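Local coordinates for tRNA nucleotidyl transferase-related protein (Thermotoga maritima, PDB 3H38) that probably adds the CCA end to tRNA as a class II CCA-adding enzyme, a magnesium-dependent nucleotidyltransferase of which this chain is the C-terminal part, at residues Phe67-Lys78 / Leu90-Ile100; Val7-Val15 / Phe43-Ile51. All blocks are in the same frame, centred on the assembly; numbering follows the deposited sequence.

Contact 1: residues Phe67-Lys78 / Leu90-Ile100; sequences FAEYAKRFLPGK and LFLKGGLRIDI
Leu-90 fills the corner where the end of helix 64-72 turns into strand 77-80, and its two methyls do separate jobs. Leu-90 CD2 presses on the last helical turn, 3.6 Å from Lys-72 CA, with Ala-71 CB a little farther off; Leu-90 CD1 lies against the edge-strand backbone, 3.5 Å from Lys-78 O. With CG turned away from its own backbone N (chi1 -167°), the fork opens toward both. Replacing it with alanine would probably open a gap between the Lys-72 backbone and the backbone of strand 77-80, where the two methyls now lie.

Lys-78 and Phe-91 form a hydrogen-bonded antiparallel pair: Lys-78 N reaches Phe-91 O at 2.7 Å, and the return bond from Phe-91 N to Lys-78 O is nearly straight at 175°. Their side chains run side by side on the same face of the sheet, Lys-78 CG 4.1 Å from Phe-91 CD2; the ammonium sits over the ring, but too far for more than a weak cation-pi attraction. On the other face, Leu-75 bridges to Leu-92 through CB and to Ile-98 through CD1, while Ile-100 CD1 comes 3.6 Å from Ala-68 CB and Ile-100 CG2 lies beside the Phe-67 ring.

The hairpin of strands 77-80 and 87-92 thus closes the edge of the mixed sheet, with helix 64-72 packed on the face carrying Leu-90 and Ile-100. Helix 17-32 continues that layer, touching Phe-67, Ala-71 and Leu-75, and strand 97-102 pairs onward with strand 56-60, bringing the magnesium ligand Asp-99 beside Asp-57.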
loop_
_atom_site.group_PDB
_atom_site.type_symbol
_atom_site.label_atom_id
_atom_site.label_comp_id
_atom_site.label_asym_id
_atom_site.label_seq_id
_atom_site.Cartn_x
_atom_site.Cartn_y
_atom_site.Cartn_z
ATOM N N PHE A 67 -25.578 -17.723 -12.482
ATOM C CA PHE A 67 -26.231 -16.794 -11.565
ATOM C C PHE A 67 -26.100 -15.362 -12.071
ATOM O O PHE A 67 -27.069 -14.625 -12.130
ATOM C CB PHE A 67 -25.623 -16.917 -10.166
ATOM C CG PHE A 67 -26.311 -16.094 -9.150
ATOM C CD1 PHE A 67 -27.323 -16.634 -8.380
ATOM C CD2 PHE A 67 -25.971 -14.764 -8.972
ATOM C CE1 PHE A 67 -27.991 -15.866 -7.439
ATOM C CE2 PHE A 67 -26.637 -13.972 -8.014
ATOM C CZ PHE A 67 -27.646 -14.532 -7.251
ATOM N N ALA A 68 -24.882 -14.963 -12.417
ATOM C CA ALA A 68 -24.679 -13.634 -12.969
ATOM C C ALA A 68 -25.569 -13.431 -14.201
ATOM O O ALA A 68 -26.205 -12.394 -14.337
ATOM C CB ALA A 68 -23.210 -13.414 -13.299
ATOM N N GLU A 69 -25.621 -14.408 -15.086
ATOM C CA GLU A 69 -26.447 -14.330 -16.268
ATOM C C GLU A 69 -27.910 -14.133 -15.918
ATOM O O GLU A 69 -28.584 -13.284 -16.451
ATOM C CB GLU A 69 -26.267 -15.592 -17.104
ATOM C CG GLU A 69 -25.178 -15.504 -18.156
ATOM C CD GLU A 69 -24.569 -16.849 -18.514
ATOM O OE1 GLU A 69 -24.968 -17.875 -17.948
ATOM O OE2 GLU A 69 -23.686 -16.901 -19.384
ATOM N N TYR A 70 -28.388 -14.950 -15.010
ATOM C CA TYR A 70 -29.754 -14.871 -14.520
ATOM C C TYR A 70 -30.037 -13.519 -13.895
ATOM O O TYR A 70 -31.049 -12.886 -14.203
ATOM C CB TYR A 70 -30.005 -15.955 -13.479
ATOM C CG TYR A 70 -31.441 -16.020 -13.060
ATOM C CD1 TYR A 70 -32.412 -16.482 -13.936
ATOM C CD2 TYR A 70 -31.837 -15.608 -11.797
ATOM C CE1 TYR A 70 -33.740 -16.542 -13.565
ATOM C CE2 TYR A 70 -33.169 -15.662 -11.411
ATOM C CZ TYR A 70 -34.114 -16.131 -12.302
ATOM O OH TYR A 70 -35.437 -16.185 -11.933
ATOM N N ALA A 71 -29.143 -13.099 -12.998
ATOM C CA ALA A 71 -29.208 -11.778 -12.379
ATOM C C ALA A 71 -29.259 -10.683 -13.437
ATOM O O ALA A 71 -30.003 -9.709 -13.302
ATOM C CB ALA A 71 -28.004 -11.557 -11.461
ATOM N N LYS A 72 -28.462 -10.831 -14.486
ATOM C CA LYS A 72 -28.325 -9.782 -15.465
ATOM C C LYS A 72 -29.617 -9.404 -16.110
ATOM O O LYS A 72 -29.813 -8.268 -16.419
ATOM C CB LYS A 72 -27.322 -10.138 -16.545
ATOM C CG LYS A 72 -26.832 -8.932 -17.311
ATOM C CD LYS A 72 -26.933 -9.107 -18.788
ATOM C CE LYS A 72 -26.472 -7.865 -19.493
ATOM N NZ LYS A 72 -25.322 -8.081 -20.403
ATOM N N ARG A 73 -30.504 -10.350 -16.337
ATOM C CA ARG A 73 -31.726 -10.027 -17.023
ATOM C C ARG A 73 -32.792 -9.402 -16.192
ATOM O O ARG A 73 -33.900 -9.226 -16.646
ATOM C CB ARG A 73 -32.307 -11.220 -17.727
ATOM C CG ARG A 73 -32.318 -12.471 -17.008
ATOM C CD ARG A 73 -33.351 -13.328 -17.616
ATOM N NE ARG A 73 -32.886 -14.682 -17.796
ATOM C CZ ARG A 73 -33.624 -15.758 -17.583
ATOM N NH1 ARG A 73 -34.868 -15.631 -17.192
ATOM N NH2 ARG A 73 -33.117 -16.956 -17.766
ATOM N N PHE A 74 -32.462 -9.051 -14.971
ATOM C CA PHE A 74 -33.425 -8.388 -14.110
ATOM C C PHE A 74 -32.746 -7.176 -13.527
ATOM O O PHE A 74 -33.399 -6.269 -13.009
ATOM C CB PHE A 74 -33.939 -9.338 -13.029
ATOM C CG PHE A 74 -34.498 -10.612 -13.581
ATOM C CD1 PHE A 74 -33.674 -11.694 -13.834
ATOM C CD2 PHE A 74 -35.842 -10.722 -13.879
ATOM C CE1 PHE A 74 -34.187 -12.869 -14.359
ATOM C CE2 PHE A 74 -36.357 -11.895 -14.406
ATOM C CZ PHE A 74 -35.526 -12.968 -14.647
ATOM N N LEU A 75 -31.422 -7.173 -13.649
ATOM C CA LEU A 75 -30.589 -6.057 -13.230
ATOM C C LEU A 75 -29.754 -5.598 -14.407
ATOM O O LEU A 75 -28.628 -6.057 -14.584
ATOM C CB LEU A 75 -29.656 -6.481 -12.105
ATOM C CG LEU A 75 -30.311 -7.080 -10.868
ATOM C CD1 LEU A 75 -29.241 -7.397 -9.845
ATOM C CD2 LEU A 75 -31.333 -6.113 -10.303
ATOM N N PRO A 76 -30.306 -4.689 -15.220
ATOM C CA PRO A 76 -29.636 -4.227 -16.439
ATOM C C PRO A 76 -28.250 -3.657 -16.150
ATOM O O PRO A 76 -28.117 -2.614 -15.504
ATOM C CB PRO A 76 -30.568 -3.131 -16.955
ATOM C CG PRO A 76 -31.913 -3.472 -16.370
ATOM C CD PRO A 76 -31.612 -4.036 -15.019
ATOM N N GLY A 77 -27.227 -4.355 -16.627
ATOM C CA GLY A 77 -25.854 -3.922 -16.442
ATOM C C GLY A 77 -24.897 -4.665 -17.356
ATOM O O GLY A 77 -25.315 -5.489 -18.173
ATOM N N LYS A 78 -23.613 -4.398 -17.199
ATOM C CA LYS A 78 -22.616 -5.041 -18.020
ATOM C C LYS A 78 -21.942 -6.178 -17.314
ATOM O O LYS A 78 -21.457 -6.047 -16.219
ATOM C CB LYS A 78 -21.596 -4.023 -18.497
ATOM C CG LYS A 78 -20.181 -4.435 -18.415
ATOM C CD LYS A 78 -19.329 -3.218 -18.546
ATOM C CE LYS A 78 -17.964 -3.546 -19.083
ATOM N NZ LYS A 78 -16.982 -2.593 -18.563
ATOM N N LEU A 90 -21.054 -7.965 -12.175
ATOM C CA LEU A 90 -22.084 -7.295 -12.919
ATOM C C LEU A 90 -22.008 -5.840 -12.567
ATOM O O LEU A 90 -22.138 -5.447 -11.425
ATOM C CB LEU A 90 -23.459 -7.860 -12.617
ATOM C CG LEU A 90 -24.662 -7.522 -13.483
ATOM C CD1 LEU A 90 -24.367 -7.480 -14.921
ATOM C CD2 LEU A 90 -25.735 -8.484 -13.265
ATOM N N PHE A 91 -21.777 -5.041 -13.583
ATOM C CA PHE A 91 -21.705 -3.597 -13.435
ATOM C C PHE A 91 -23.041 -2.976 -13.789
ATOM O O PHE A 91 -23.406 -2.901 -14.963
ATOM C CB PHE A 91 -20.632 -3.029 -14.358
ATOM C CG PHE A 91 -19.248 -3.498 -14.033
ATOM C CD1 PHE A 91 -18.450 -2.780 -13.158
ATOM C CD2 PHE A 91 -18.743 -4.658 -14.601
ATOM C CE1 PHE A 91 -17.162 -3.215 -12.852
ATOM C CE2 PHE A 91 -17.465 -5.094 -14.302
ATOM C CZ PHE A 91 -16.673 -4.371 -13.420
ATOM N N LEU A 92 -23.769 -2.525 -12.775
ATOM C CA LEU A 92 -25.084 -1.934 -12.986
ATOM C C LEU A 92 -24.987 -0.489 -13.452
ATOM O O LEU A 92 -24.205 0.296 -12.912
ATOM C CB LEU A 92 -25.891 -1.999 -11.699
ATOM C CG LEU A 92 -25.818 -3.385 -11.075
ATOM C CD1 LEU A 92 -26.567 -3.388 -9.762
ATOM C CD2 LEU A 92 -26.364 -4.425 -12.056
ATOM N N LYS A 93 -25.794 -0.141 -14.449
ATOM C CA LYS A 93 -25.803 1.210 -14.994
ATOM C C LYS A 93 -26.046 2.262 -13.909
ATOM O O LYS A 93 -25.513 3.375 -13.980
ATOM C CB LYS A 93 -26.850 1.320 -16.101
ATOM C CG LYS A 93 -26.609 0.365 -17.258
ATOM C CD LYS A 93 -25.263 0.637 -17.920
ATOM C CE LYS A 93 -25.191 2.061 -18.463
ATOM N NZ LYS A 93 -24.021 2.271 -19.362
ATOM N N GLY A 94 -26.842 1.898 -12.906
ATOM C CA GLY A 94 -27.112 2.779 -11.784
ATOM C C GLY A 94 -25.845 3.231 -11.081
ATOM O O GLY A 94 -25.861 4.197 -10.318
ATOM N N GLY A 95 -24.746 2.524 -11.338
ATOM C CA GLY A 95 -23.455 2.860 -10.761
ATOM C C GLY A 95 -22.733 1.700 -10.092
ATOM O O GLY A 95 -21.590 1.395 -10.422
ATOM N N LEU A 96 -23.406 1.044 -9.154
ATOM C CA LEU A 96 -22.746 0.055 -8.309
ATOM C C LEU A 96 -22.510 -1.278 -9.020
ATOM O O LEU A 96 -23.162 -1.592 -10.018
ATOM C CB LEU A 96 -23.516 -0.146 -7.000
ATOM C CG LEU A 96 -22.640 -0.042 -5.744
ATOM C CD1 LEU A 96 -23.492 -0.047 -4.485
ATOM C CD2 LEU A 96 -21.560 -1.129 -5.686
ATOM N N ARG A 97 -21.571 -2.057 -8.493
ATOM C CA ARG A 97 -21.112 -3.258 -9.174
ATOM C C ARG A 97 -21.075 -4.510 -8.279
ATOM O O ARG A 97 -20.515 -4.506 -7.175
ATOM C CB ARG A 97 -19.747 -2.994 -9.813
ATOM C CG ARG A 97 -18.553 -3.249 -8.916
ATOM C CD ARG A 97 -17.728 -4.407 -9.432
ATOM N NE ARG A 97 -16.323 -4.243 -9.070
ATOM C CZ ARG A 97 -15.312 -4.810 -9.722
ATOM N NH1 ARG A 97 -15.548 -5.581 -10.777
ATOM N NH2 ARG A 97 -14.062 -4.605 -9.323
ATOM N N ILE A 98 -21.673 -5.579 -8.791
ATOM C CA ILE A 98 -21.813 -6.838 -8.074
ATOM C C ILE A 98 -20.702 -7.817 -8.428
ATOM O O ILE A 98 -20.567 -8.217 -9.581
ATOM C CB ILE A 98 -23.161 -7.488 -8.434
ATOM C CG1 ILE A 98 -24.284 -6.454 -8.310
ATOM C CG2 ILE A 98 -23.425 -8.708 -7.566
ATOM C CD1 ILE A 98 -25.593 -6.861 -8.968
ATOM N N ASP A 99 -19.897 -8.186 -7.439
ATOM C CA ASP A 99 -18.952 -9.278 -7.599
ATOM C C ASP A 99 -19.693 -10.577 -7.283
ATOM O O ASP A 99 -20.546 -10.624 -6.386
ATOM C CB ASP A 99 -17.766 -9.103 -6.654
ATOM C CG ASP A 99 -16.851 -7.930 -7.052
ATOM O OD1 ASP A 99 -16.542 -7.796 -8.259
ATOM O OD2 ASP A 99 -16.433 -7.151 -6.152
ATOM N N ILE A 100 -19.394 -11.628 -8.033
ATOM C CA ILE A 100 -20.062 -12.898 -7.818
ATOM C C ILE A 100 -19.080 -14.023 -8.008
ATOM O O ILE A 100 -18.499 -14.158 -9.085
ATOM C CB ILE A 100 -21.198 -13.137 -8.821
ATOM C CG1 ILE A 100 -21.889 -11.833 -9.181
ATOM C CG2 ILE A 100 -22.195 -14.128 -8.253
ATOM C CD1 ILE A 100 -23.186 -12.039 -9.939
#

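Contact 2: residues Val7-Val15 / Phe43-Ile51; sequences VSKLLVERV and FVRDLLLGI
Leu-47 is the apolar centre here, wedged among Leu-10, Leu-11, Arg-14 and Val-15. Leu-10 meets it tip to tip, Leu-10 CD1 to Leu-47 CG at 3.6 Å, and the same methyl touches Leu-48 CD2, the two side chains crossing at about a right angle. Leu-11 also comes in at about a right angle, Leu-11 CD2 lying 3.4 Å from Leu-47 CD2. The other branch, Leu-47 CD1, touches both Arg-14 CB and Val-15 CG2; chi1 of 176° swings the fork away from its own backbone N and toward the short helix. At its ring edge, Phe-43 CE2 is 4.5 Å from Leu-11 CD2.

The polar link is one hydrogen bond, Arg-14 NH1 to Leu-47 O at 3.3 Å, bent to 145° at the hydrogen and tentative because the arginine is poorly ordered. That oxygen also accepts Gly-50 N in the Schellman motif, so the arginine lies at the C-terminal end of helix 42-49, where the carbonyls probably suit its charge. Gly-50 CA lies over one guanidinium face.

The axes of 8-14 and 43-49 cross at 84°. On the sheet side, Val-7 and Leu-47 rest on Ile-138 of strand 137-139; helix 154-159 packs against Leu-48, and Phe-23 of helix 17-32 meets the Phe-43 ring edge-to-face.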
loop_
_atom_site.group_PDB
_atom_site.type_symbol
_atom_site.label_atom_id
_atom_site.label_comp_id
_atom_site.label_asym_id
_atom_site.label_seq_id
_atom_site.Cartn_x
_atom_site.Cartn_y
_atom_site.Cartn_z
ATOM N N VAL A 7 -29.139 -11.339 12.105
ATOM C CA VAL A 7 -28.657 -9.949 12.092
ATOM C C VAL A 7 -29.490 -9.060 11.180
ATOM O O VAL A 7 -29.015 -8.031 10.696
ATOM C CB VAL A 7 -27.158 -9.807 11.729
ATOM C CG1 VAL A 7 -26.273 -10.544 12.740
ATOM C CG2 VAL A 7 -26.881 -10.259 10.316
ATOM N N SER A 8 -30.745 -9.463 10.988
ATOM C CA SER A 8 -31.700 -8.762 10.138
ATOM C C SER A 8 -31.955 -7.335 10.534
ATOM O O SER A 8 -31.983 -6.458 9.681
ATOM C CB SER A 8 -33.048 -9.515 10.097
ATOM O OG SER A 8 -32.959 -10.521 9.120
ATOM N N LYS A 9 -32.163 -7.096 11.811
ATOM C CA LYS A 9 -32.397 -5.773 12.317
ATOM C C LYS A 9 -31.209 -4.901 12.072
ATOM O O LYS A 9 -31.350 -3.826 11.554
ATOM C CB LYS A 9 -32.691 -5.815 13.787
ATOM C CG LYS A 9 -34.067 -6.184 14.132
ATOM C CD LYS A 9 -34.206 -6.327 15.608
ATOM C CE LYS A 9 -33.588 -7.609 16.093
ATOM N NZ LYS A 9 -34.391 -8.362 17.086
ATOM N N LEU A 10 -30.030 -5.406 12.367
ATOM C CA LEU A 10 -28.802 -4.693 12.186
ATOM C C LEU A 10 -28.598 -4.289 10.738
ATOM O O LEU A 10 -28.157 -3.222 10.483
ATOM C CB LEU A 10 -27.670 -5.565 12.675
ATOM C CG LEU A 10 -26.334 -5.052 13.180
ATOM C CD1 LEU A 10 -25.184 -5.592 12.479
ATOM C CD2 LEU A 10 -26.256 -3.580 13.307
ATOM N N LEU A 11 -28.950 -5.133 9.796
ATOM C CA LEU A 11 -28.799 -4.810 8.380
ATOM C C LEU A 11 -29.721 -3.669 7.983
ATOM O O LEU A 11 -29.300 -2.733 7.295
ATOM C CB LEU A 11 -29.113 -6.025 7.503
ATOM C CG LEU A 11 -28.103 -7.165 7.330
ATOM C CD1 LEU A 11 -28.822 -8.398 6.837
ATOM C CD2 LEU A 11 -26.955 -6.806 6.372
ATOM N N VAL A 12 -30.990 -3.752 8.397
ATOM C CA VAL A 12 -31.949 -2.726 8.003
ATOM C C VAL A 12 -31.557 -1.401 8.650
ATOM O O VAL A 12 -31.697 -0.335 8.046
ATOM C CB VAL A 12 -33.444 -3.118 8.285
ATOM C CG1 VAL A 12 -33.609 -4.626 8.267
ATOM C CG2 VAL A 12 -33.920 -2.552 9.598
ATOM N N GLU A 13 -31.030 -1.476 9.866
ATOM C CA GLU A 13 -30.522 -0.282 10.519
ATOM C C GLU A 13 -29.338 0.313 9.742
ATOM O O GLU A 13 -29.379 1.465 9.328
ATOM C CB GLU A 13 -30.132 -0.555 11.972
ATOM C CG GLU A 13 -29.942 0.747 12.732
ATOM C CD GLU A 13 -28.891 0.695 13.844
ATOM O OE1 GLU A 13 -28.829 -0.317 14.582
ATOM O OE2 GLU A 13 -28.140 1.691 13.987
ATOM N N ARG A 14 -28.287 -0.444 9.518
ATOM C CA ARG A 14 -27.081 0.110 8.961
ATOM C C ARG A 14 -26.950 0.232 7.463
ATOM O O ARG A 14 -26.211 1.036 7.003
ATOM C CB ARG A 14 -25.916 -0.666 9.506
ATOM C CG ARG A 14 -26.010 -0.891 10.963
ATOM C CD ARG A 14 -24.677 -0.731 11.558
ATOM N NE ARG A 14 -24.733 -0.138 12.877
ATOM C CZ ARG A 14 -24.160 -0.664 13.941
ATOM N NH1 ARG A 14 -23.485 -1.792 13.838
ATOM N NH2 ARG A 14 -24.258 -0.067 15.107
ATOM N N VAL A 15 -27.650 -0.563 6.700
ATOM C CA VAL A 15 -27.427 -0.599 5.251
ATOM C C VAL A 15 -28.435 0.256 4.467
ATOM O O VAL A 15 -29.634 0.277 4.777
ATOM C CB VAL A 15 -27.386 -2.073 4.719
ATOM C CG1 VAL A 15 -26.748 -2.162 3.310
ATOM C CG2 VAL A 15 -26.626 -2.970 5.709
ATOM N N PHE A 43 -17.227 -6.803 4.155
ATOM C CA PHE A 43 -18.543 -6.215 4.295
ATOM C C PHE A 43 -19.269 -6.666 5.571
ATOM O O PHE A 43 -19.990 -5.893 6.199
ATOM C CB PHE A 43 -19.431 -6.525 3.096
ATOM C CG PHE A 43 -20.844 -6.097 3.313
ATOM C CD1 PHE A 43 -21.256 -4.821 2.945
ATOM C CD2 PHE A 43 -21.749 -6.943 3.948
ATOM C CE1 PHE A 43 -22.575 -4.395 3.169
ATOM C CE2 PHE A 43 -23.063 -6.536 4.191
ATOM C CZ PHE A 43 -23.480 -5.251 3.801
ATOM N N VAL A 44 -19.120 -7.928 5.931
ATOM C CA VAL A 44 -19.807 -8.425 7.112
ATOM C C VAL A 44 -19.093 -7.976 8.405
ATOM O O VAL A 44 -19.736 -7.588 9.389
ATOM C CB VAL A 44 -19.937 -9.961 7.052
ATOM C CG1 VAL A 44 -20.450 -10.514 8.381
ATOM C CG2 VAL A 44 -20.862 -10.350 5.911
ATOM N N ARG A 45 -17.764 -8.069 8.398
ATOM C CA ARG A 45 -16.925 -7.491 9.433
ATOM C C ARG A 45 -17.327 -6.030 9.677
ATOM O O ARG A 45 -17.659 -5.629 10.805
ATOM C CB ARG A 45 -15.475 -7.539 8.959
ATOM C CG ARG A 45 -14.415 -7.084 9.972
ATOM C CD ARG A 45 -13.096 -6.835 9.206
ATOM N NE ARG A 45 -13.272 -5.803 8.178
ATOM C CZ ARG A 45 -12.690 -5.819 6.977
ATOM N NH1 ARG A 45 -11.863 -6.817 6.627
ATOM N NH2 ARG A 45 -12.945 -4.838 6.119
ATOM N N ASP A 46 -17.318 -5.256 8.593
ATOM C CA ASP A 46 -17.604 -3.833 8.638
ATOM C C ASP A 46 -19.005 -3.553 9.180
ATOM O O ASP A 46 -19.174 -2.702 10.054
ATOM C CB ASP A 46 -17.348 -3.200 7.268
ATOM C CG ASP A 46 -15.844 -3.244 6.877
ATOM O OD1 ASP A 46 -14.990 -3.353 7.787
ATOM O OD2 ASP A 46 -15.503 -3.176 5.672
ATOM N N LEU A 47 -19.999 -4.302 8.712
ATOM C CA LEU A 47 -21.360 -4.163 9.235
ATOM C C LEU A 47 -21.370 -4.274 10.756
ATOM O O LEU A 47 -21.932 -3.417 11.452
ATOM C CB LEU A 47 -22.333 -5.190 8.609
ATOM C CG LEU A 47 -23.769 -5.188 9.170
ATOM C CD1 LEU A 47 -24.495 -3.922 8.775
ATOM C CD2 LEU A 47 -24.557 -6.394 8.699
ATOM N N LEU A 48 -20.746 -5.327 11.273
ATOM C CA LEU A 48 -20.789 -5.596 12.712
ATOM C C LEU A 48 -19.991 -4.539 13.509
ATOM O O LEU A 48 -20.368 -4.189 14.626
ATOM C CB LEU A 48 -20.290 -7.011 13.006
ATOM C CG LEU A 48 -21.157 -8.168 12.453
ATOM C CD1 LEU A 48 -20.481 -9.498 12.613
ATOM C CD2 LEU A 48 -22.545 -8.219 13.134
ATOM N N LEU A 49 -18.901 -4.032 12.930
ATOM C CA LEU A 49 -18.139 -2.925 13.545
ATOM C C LEU A 49 -18.834 -1.586 13.360
ATOM O O LEU A 49 -18.431 -0.591 13.950
ATOM C CB LEU A 49 -16.708 -2.829 12.984
ATOM C CG LEU A 49 -15.799 -3.965 13.463
ATOM C CD1 LEU A 49 -14.497 -4.014 12.687
ATOM C CD2 LEU A 49 -15.562 -3.881 14.992
ATOM N N GLY A 50 -19.889 -1.571 12.551
ATOM C CA GLY A 50 -20.581 -0.341 12.232
ATOM C C GLY A 50 -19.706 0.569 11.391
ATOM O O GLY A 50 -19.655 1.783 11.619
ATOM N N ILE A 51 -19.014 -0.019 10.420
ATOM C CA ILE A 51 -18.125 0.717 9.528
ATOM C C ILE A 51 -18.657 0.690 8.105
ATOM O O ILE A 51 -18.776 -0.365 7.506
ATOM C CB ILE A 51 -16.714 0.108 9.525
ATOM C CG1 ILE A 51 -16.036 0.341 10.874
ATOM C CG2 ILE A 51 -15.863 0.680 8.366
ATOM C CD1 ILE A 51 -14.608 -0.218 10.936
#

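Overall arrangement
Contact 2 comes first along the chain and is complete before contact 1 begins; their centres are 23 Å apart and their nearest atoms about 9 Å, so they do not meet. Both pack round the mixed sheet of the nucleotidyltransferase head: 7-15 and 43-51 sit near strands 137-139 and 147-149, whereas 67-78 and 90-100 build the end where strand 77-80 is outermost. Helix 17-32 touches both, through Phe-23 for contact 2 and Leu-22, Leu-26 and Phe-29 for contact 1. Between them lie the magnesium-binding Asp-55, just before strand 56-60, and Asp-57 within it. Asp-99 of contact 1 and the nucleotide-binding Arg-45 of contact 2 contribute to the active site, empty of metal and nucleotide here.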